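Local coordinates for histidine-containing Phosphotransfer Protein type 1, MtHPt1 (Medicago truncatula, PDB 3US6) that probably relays phosphoryl groups from cytokinin sensor histidine kinases to response regulators in plant hormone signalling, at residues D52-L57 / Q121-V126; K58-A63 / A76-F81. All coordinates share one frame; numbering follows the deposited sequence.

Contact 1 and contact 2 both use helix 41-64, which meets helix 109-142 through residues 52-57 and, just after them in the chain, helix 71-88 through residues 58-63. Their centres lie about 10 Å apart; contact 1 sits about 7 Å from the centre of the chain and contact 2 about 15 Å. They join where helix 71-88 packs on segment 52-57: Ile56 CD1 is 3.6 Å from His77 O, and Gln80 NE2 makes a weak hydrogen bond to Asp52 OD2. Segment 76-81 also carries His79, the predicted phosphohistidine, unphosphorylated in this structure. Its exposed side chain lies near Arg101 of helix 91-106 and takes no part in either interface.

Contact 1: D52-L57 / Q121-V126; sequences DSERIL and QEYLLV
Tyr123 reaches out from helix 109-142 to lie against Ser53 and Leu57 of helix 41-64, inside the antiparallel four-helix bundle of the HPt fold. The two segments run at 159° to each other with their axes 11.6 Å apart, a wide spacing bridged mainly by the aromatic side chain. CG of Tyr123 stands anti to the backbone N (chi1 169°), which sends the ring toward the other helix. The tight part lies on one side of this ring, where two aliphatic groups approach obliquely at opposite corners: Ser53 CB comes to 3.4 Å from Tyr123 CE1, near the hydroxyl end, and Leu57 CD1 to 3.5 Å from Tyr123 CD2, nearer the backbone. Phe81 of helix 71-88 touches all three side chains and continues the buried core. The loose part is the exposed rim, where the Glu54 carboxylate only nears the phenol, its OE2 4.5 Å from Tyr123 OH, too far for a bond. With an alanine in place of Tyr123, Ser53 CB and Leu57 CD1 would probably lose their aromatic neighbour, and a gap is likely to open between the widely spaced helices. Ser53 meets the ring mainly through CB, while its OG hydrogen-bonds to the carbonyl oxygen of Phe49, one turn back in the same helix.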
loop_
_atom_site.group_PDB
_atom_site.type_symbol
_atom_site.label_atom_id
_atom_site.label_comp_id
_atom_site.label_asym_id
_atom_site.label_seq_id
_atom_site.Cartn_x
_atom_site.Cartn_y
_atom_site.Cartn_z
ATOM N N ASP A 52 7.352 6.435 -4.646
ATOM C CA ASP A 52 7.046 6.024 -6.041
ATOM C C ASP A 52 5.556 6.089 -6.356
ATOM O O ASP A 52 5.173 6.618 -7.401
ATOM C CB ASP A 52 7.559 4.631 -6.348
ATOM C CG ASP A 52 7.321 4.252 -7.844
ATOM O OD1 ASP A 52 7.840 4.992 -8.716
ATOM O OD2 ASP A 52 6.516 3.302 -8.115
ATOM N N SER A 53 4.727 5.680 -5.403
ATOM C CA SER A 53 3.287 5.615 -5.634
ATOM C C SER A 53 2.719 7.001 -5.862
ATOM O O SER A 53 1.806 7.172 -6.691
ATOM C CB SER A 53 2.583 4.903 -4.463
ATOM O OG SER A 53 3.030 3.541 -4.440
ATOM N N GLU A 54 3.208 7.996 -5.165
ATOM C CA GLU A 54 2.664 9.325 -5.371
ATOM C C GLU A 54 3.019 9.932 -6.706
ATOM O O GLU A 54 2.233 10.659 -7.238
ATOM C CB GLU A 54 2.901 10.239 -4.191
ATOM C CG GLU A 54 4.283 10.653 -3.935
ATOM C CD GLU A 54 4.437 11.280 -2.540
ATOM O OE1 GLU A 54 5.329 12.171 -2.366
ATOM O OE2 GLU A 54 3.656 10.876 -1.655
ATOM N N ARG A 55 4.203 9.626 -7.215
ATOM C CA ARG A 55 4.556 9.983 -8.577
ATOM C C ARG A 55 3.646 9.300 -9.584
ATOM O O ARG A 55 3.122 9.951 -10.473
ATOM C CB ARG A 55 6.016 9.632 -8.881
ATOM C CG ARG A 55 7.031 10.556 -8.184
ATOM C CD ARG A 55 8.450 10.392 -8.716
ATOM N NE ARG A 55 8.929 9.021 -8.593
ATOM C CZ ARG A 55 9.413 8.497 -7.473
ATOM N NH1 ARG A 55 9.478 9.226 -6.364
ATOM N NH2 ARG A 55 9.823 7.237 -7.463
ATOM N N ILE A 56 3.446 7.995 -9.428
ATOM C CA ILE A 56 2.608 7.243 -10.344
ATOM C C ILE A 56 1.201 7.825 -10.367
ATOM O O ILE A 56 0.591 7.950 -11.435
ATOM C CB ILE A 56 2.564 5.726 -9.948
ATOM C CG1 ILE A 56 3.869 5.030 -10.388
ATOM C CG2 ILE A 56 1.328 5.050 -10.539
ATOM C CD1 ILE A 56 3.864 4.431 -11.808
ATOM N N LEU A 57 0.647 8.137 -9.181
ATOM C CA LEU A 57 -0.727 8.562 -9.083
ATOM C C LEU A 57 -0.924 9.928 -9.676
ATOM O O LEU A 57 -1.946 10.223 -10.349
ATOM C CB LEU A 57 -1.176 8.549 -7.622
ATOM C CG LEU A 57 -1.387 7.134 -7.124
ATOM C CD1 LEU A 57 -1.603 7.275 -5.642
ATOM C CD2 LEU A 57 -2.594 6.460 -7.799
ATOM N N GLN A 121 -7.858 6.071 -3.654
ATOM C CA GLN A 121 -8.466 5.945 -2.346
ATOM C C GLN A 121 -7.868 4.802 -1.561
ATOM O O GLN A 121 -7.521 4.947 -0.382
ATOM C CB GLN A 121 -9.980 5.812 -2.502
ATOM C CG GLN A 121 -10.741 5.651 -1.213
ATOM C CD GLN A 121 -12.283 5.719 -1.510
ATOM O OE1 GLN A 121 -12.784 6.593 -2.270
ATOM N NE2 GLN A 121 -13.026 4.788 -0.928
ATOM N N GLU A 122 -7.692 3.653 -2.203
ATOM C CA GLU A 122 -7.099 2.469 -1.547
ATOM C C GLU A 122 -5.639 2.739 -1.143
ATOM O O GLU A 122 -5.215 2.382 -0.039
ATOM C CB GLU A 122 -7.187 1.231 -2.421
ATOM C CG GLU A 122 -8.621 0.712 -2.521
ATOM C CD GLU A 122 -9.188 0.161 -1.225
ATOM O OE1 GLU A 122 -8.420 -0.252 -0.321
ATOM O OE2 GLU A 122 -10.470 0.133 -1.112
ATOM N N TYR A 123 -4.906 3.442 -1.975
ATOM C CA TYR A 123 -3.550 3.810 -1.629
ATOM C C TYR A 123 -3.506 4.707 -0.399
ATOM O O TYR A 123 -2.758 4.423 0.494
ATOM C CB TYR A 123 -2.842 4.507 -2.818
ATOM C CG TYR A 123 -1.562 5.124 -2.392
ATOM C CD1 TYR A 123 -0.480 4.354 -2.129
ATOM C CD2 TYR A 123 -1.460 6.470 -2.199
ATOM C CE1 TYR A 123 0.666 4.909 -1.683
ATOM C CE2 TYR A 123 -0.315 7.025 -1.762
ATOM C CZ TYR A 123 0.741 6.231 -1.497
ATOM O OH TYR A 123 1.902 6.790 -1.072
ATOM N N LEU A 124 -4.361 5.719 -0.341
ATOM C CA LEU A 124 -4.340 6.619 0.796
ATOM C C LEU A 124 -4.777 5.879 2.054
ATOM O O LEU A 124 -4.260 6.132 3.145
ATOM C CB LEU A 124 -5.208 7.830 0.545
ATOM C CG LEU A 124 -4.564 8.696 -0.547
ATOM C CD1 LEU A 124 -5.458 9.886 -0.869
ATOM C CD2 LEU A 124 -3.214 9.213 -0.192
ATOM N N LEU A 125 -5.736 4.967 1.969
ATOM C CA LEU A 125 -6.175 4.209 3.140
ATOM C C LEU A 125 -5.013 3.437 3.719
ATOM O O LEU A 125 -4.770 3.463 4.935
ATOM C CB LEU A 125 -7.327 3.240 2.818
ATOM C CG LEU A 125 -8.703 3.895 2.594
ATOM C CD1 LEU A 125 -9.698 2.824 2.189
ATOM C CD2 LEU A 125 -9.175 4.716 3.794
ATOM N N VAL A 126 -4.320 2.647 2.922
ATOM C CA VAL A 126 -3.264 1.828 3.457
ATOM C C VAL A 126 -2.063 2.688 3.869
ATOM O O VAL A 126 -1.386 2.307 4.832
ATOM C CB VAL A 126 -2.876 0.658 2.509
ATOM C CG1 VAL A 126 -2.078 1.105 1.314
ATOM C CG2 VAL A 126 -2.174 -0.438 3.272
#

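Contact 2: K58-A63 / A76-F81; sequences KDLSFA and AHVHQF
Asp59 O accepts a helical hydrogen bond from Ala63 N (3.0 Å), while CB of the same aspartate points toward helix 71-88, beside His77. No hydrogen bond crosses this contact. Asp59 CB comes obliquely to the imidazole, 4.4 Å from His77 ND1, and Asp59 OD2 and His77 ND1 stay 5.1 Å apart, too far for a direct bond. Deeper in the interface, Leu60 does most of the packing. Its CB does not aim at the neighbouring helix, but with CG anti to the carbonyl carbon (chi1 -81°) the branch swings across. Leu60 CD2 then rests 3.9 Å from His77 CB, and both leucine methyls meet Val78 CG2, the leucine side chain lying roughly perpendicular to that of Val78 and passing alongside His77, which points the opposite way. Leu116 of helix 109-142 and Val74 also touch the leucine, while Val78 turns on to Cys97 and Phe100 of helix 91-106, joining this antiparallel pair to the rest of the bundle. The union is therefore mainly apolar at its buried side; were His77 protonated, Asp59 could add only a modest electrostatic attraction at the outer edge.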
loop_
_atom_site.group_PDB
_atom_site.type_symbol
_atom_site.label_atom_id
_atom_site.label_comp_id
_atom_site.label_asym_id
_atom_site.label_seq_id
_atom_site.Cartn_x
_atom_site.Cartn_y
_atom_site.Cartn_z
ATOM N N LYS A 58 0.044 10.785 -9.488
ATOM C CA LYS A 58 0.012 12.084 -10.119
ATOM C C LYS A 58 0.042 11.968 -11.647
ATOM O O LYS A 58 -0.771 12.567 -12.357
ATOM C CB LYS A 58 1.215 12.948 -9.679
ATOM C CG LYS A 58 1.261 13.209 -8.178
ATOM C CD LYS A 58 2.520 13.950 -7.733
ATOM C CE LYS A 58 2.350 15.466 -7.872
ATOM N NZ LYS A 58 1.178 16.009 -7.100
ATOM N N ASP A 59 0.939 11.135 -12.179
ATOM C CA ASP A 59 0.963 10.985 -13.625
ATOM C C ASP A 59 -0.331 10.339 -14.157
ATOM O O ASP A 59 -0.835 10.712 -15.254
ATOM C CB ASP A 59 2.151 10.133 -14.033
ATOM C CG ASP A 59 3.451 10.862 -13.824
ATOM O OD1 ASP A 59 3.393 12.121 -13.727
ATOM O OD2 ASP A 59 4.505 10.178 -13.734
ATOM N N LEU A 60 -0.895 9.381 -13.416
ATOM C CA LEU A 60 -2.054 8.677 -13.843
ATOM C C LEU A 60 -3.270 9.600 -13.850
ATOM O O LEU A 60 -4.054 9.496 -14.822
ATOM C CB LEU A 60 -2.334 7.462 -12.959
ATOM C CG LEU A 60 -1.539 6.186 -13.239
ATOM C CD1 LEU A 60 -1.881 5.130 -12.188
ATOM C CD2 LEU A 60 -1.912 5.650 -14.601
ATOM N N SER A 61 -3.458 10.462 -12.831
ATOM C CA SER A 61 -4.675 11.300 -12.810
ATOM C C SER A 61 -4.670 12.215 -14.007
ATOM O O SER A 61 -5.676 12.336 -14.734
ATOM C CB SER A 61 -4.817 12.130 -11.546
ATOM O OG SER A 61 -4.928 11.291 -10.408
ATOM N N PHE A 62 -3.521 12.807 -14.292
ATOM C CA PHE A 62 -3.383 13.682 -15.462
ATOM C C PHE A 62 -3.688 12.937 -16.768
ATOM O O PHE A 62 -4.452 13.429 -17.595
ATOM C CB PHE A 62 -1.976 14.305 -15.525
ATOM C CG PHE A 62 -1.822 15.269 -16.697
ATOM C CD1 PHE A 62 -2.327 16.563 -16.628
ATOM C CD2 PHE A 62 -1.262 14.837 -17.873
ATOM C CE1 PHE A 62 -2.199 17.430 -17.720
ATOM C CE2 PHE A 62 -1.141 15.700 -18.957
ATOM C CZ PHE A 62 -1.619 16.981 -18.863
ATOM N N ALA A 63 -3.164 11.720 -16.896
ATOM C CA ALA A 63 -3.353 10.924 -18.058
ATOM C C ALA A 63 -4.788 10.472 -18.265
ATOM O O ALA A 63 -5.227 10.399 -19.441
ATOM C CB ALA A 63 -2.430 9.700 -17.991
ATOM N N ALA A 76 0.723 0.639 -18.619
ATOM C CA ALA A 76 2.073 0.320 -18.169
ATOM C C ALA A 76 2.329 0.921 -16.765
ATOM O O ALA A 76 2.952 0.295 -15.932
ATOM C CB ALA A 76 3.086 0.854 -19.182
ATOM N N HIS A 77 1.840 2.128 -16.517
ATOM C CA HIS A 77 2.052 2.747 -15.199
ATOM C C HIS A 77 1.244 2.007 -14.124
ATOM O O HIS A 77 1.760 1.771 -13.034
ATOM C CB HIS A 77 1.701 4.211 -15.217
ATOM C CG HIS A 77 2.621 5.029 -16.064
ATOM N ND1 HIS A 77 2.389 6.358 -16.352
ATOM C CD2 HIS A 77 3.752 4.694 -16.726
ATOM C CE1 HIS A 77 3.349 6.812 -17.136
ATOM N NE2 HIS A 77 4.190 5.823 -17.379
ATOM N N VAL A 78 0.018 1.589 -14.437
ATOM C CA VAL A 78 -0.774 0.816 -13.485
ATOM C C VAL A 78 -0.129 -0.501 -13.185
ATOM O O VAL A 78 -0.129 -1.008 -12.020
ATOM C CB VAL A 78 -2.207 0.623 -14.002
ATOM C CG1 VAL A 78 -3.016 -0.321 -13.079
ATOM C CG2 VAL A 78 -2.835 1.938 -14.131
ATOM N N HIS A 79 0.402 -1.114 -14.221
ATOM C CA HIS A 79 1.063 -2.409 -14.061
ATOM C C HIS A 79 2.268 -2.287 -13.100
ATOM O O HIS A 79 2.495 -3.100 -12.220
ATOM C CB HIS A 79 1.508 -2.958 -15.402
ATOM C CG HIS A 79 2.105 -4.325 -15.315
ATOM N ND1 HIS A 79 3.400 -4.598 -15.688
ATOM C CD2 HIS A 79 1.583 -5.494 -14.872
ATOM C CE1 HIS A 79 3.649 -5.879 -15.490
ATOM N NE2 HIS A 79 2.556 -6.448 -15.016
ATOM N N GLN A 80 3.025 -1.206 -13.255
ATOM C CA GLN A 80 4.147 -0.946 -12.371
ATOM C C GLN A 80 3.676 -0.816 -10.922
ATOM O O GLN A 80 4.250 -1.403 -10.038
ATOM C CB GLN A 80 4.921 0.297 -12.814
ATOM C CG GLN A 80 6.024 0.650 -11.845
ATOM C CD GLN A 80 6.789 1.873 -12.291
ATOM O OE1 GLN A 80 7.136 1.998 -13.463
ATOM N NE2 GLN A 80 7.033 2.796 -11.362
ATOM N N PHE A 81 2.581 -0.070 -10.716
ATOM C CA PHE A 81 2.005 0.113 -9.364
ATOM C C PHE A 81 1.418 -1.159 -8.808
ATOM O O PHE A 81 1.491 -1.383 -7.599
ATOM C CB PHE A 81 0.888 1.157 -9.517
ATOM C CG PHE A 81 0.367 1.775 -8.213
ATOM C CD1 PHE A 81 1.122 1.797 -7.068
ATOM C CD2 PHE A 81 -0.812 2.389 -8.186
ATOM C CE1 PHE A 81 0.598 2.400 -5.909
ATOM C CE2 PHE A 81 -1.280 3.003 -7.030
ATOM C CZ PHE A 81 -0.565 2.990 -5.923
#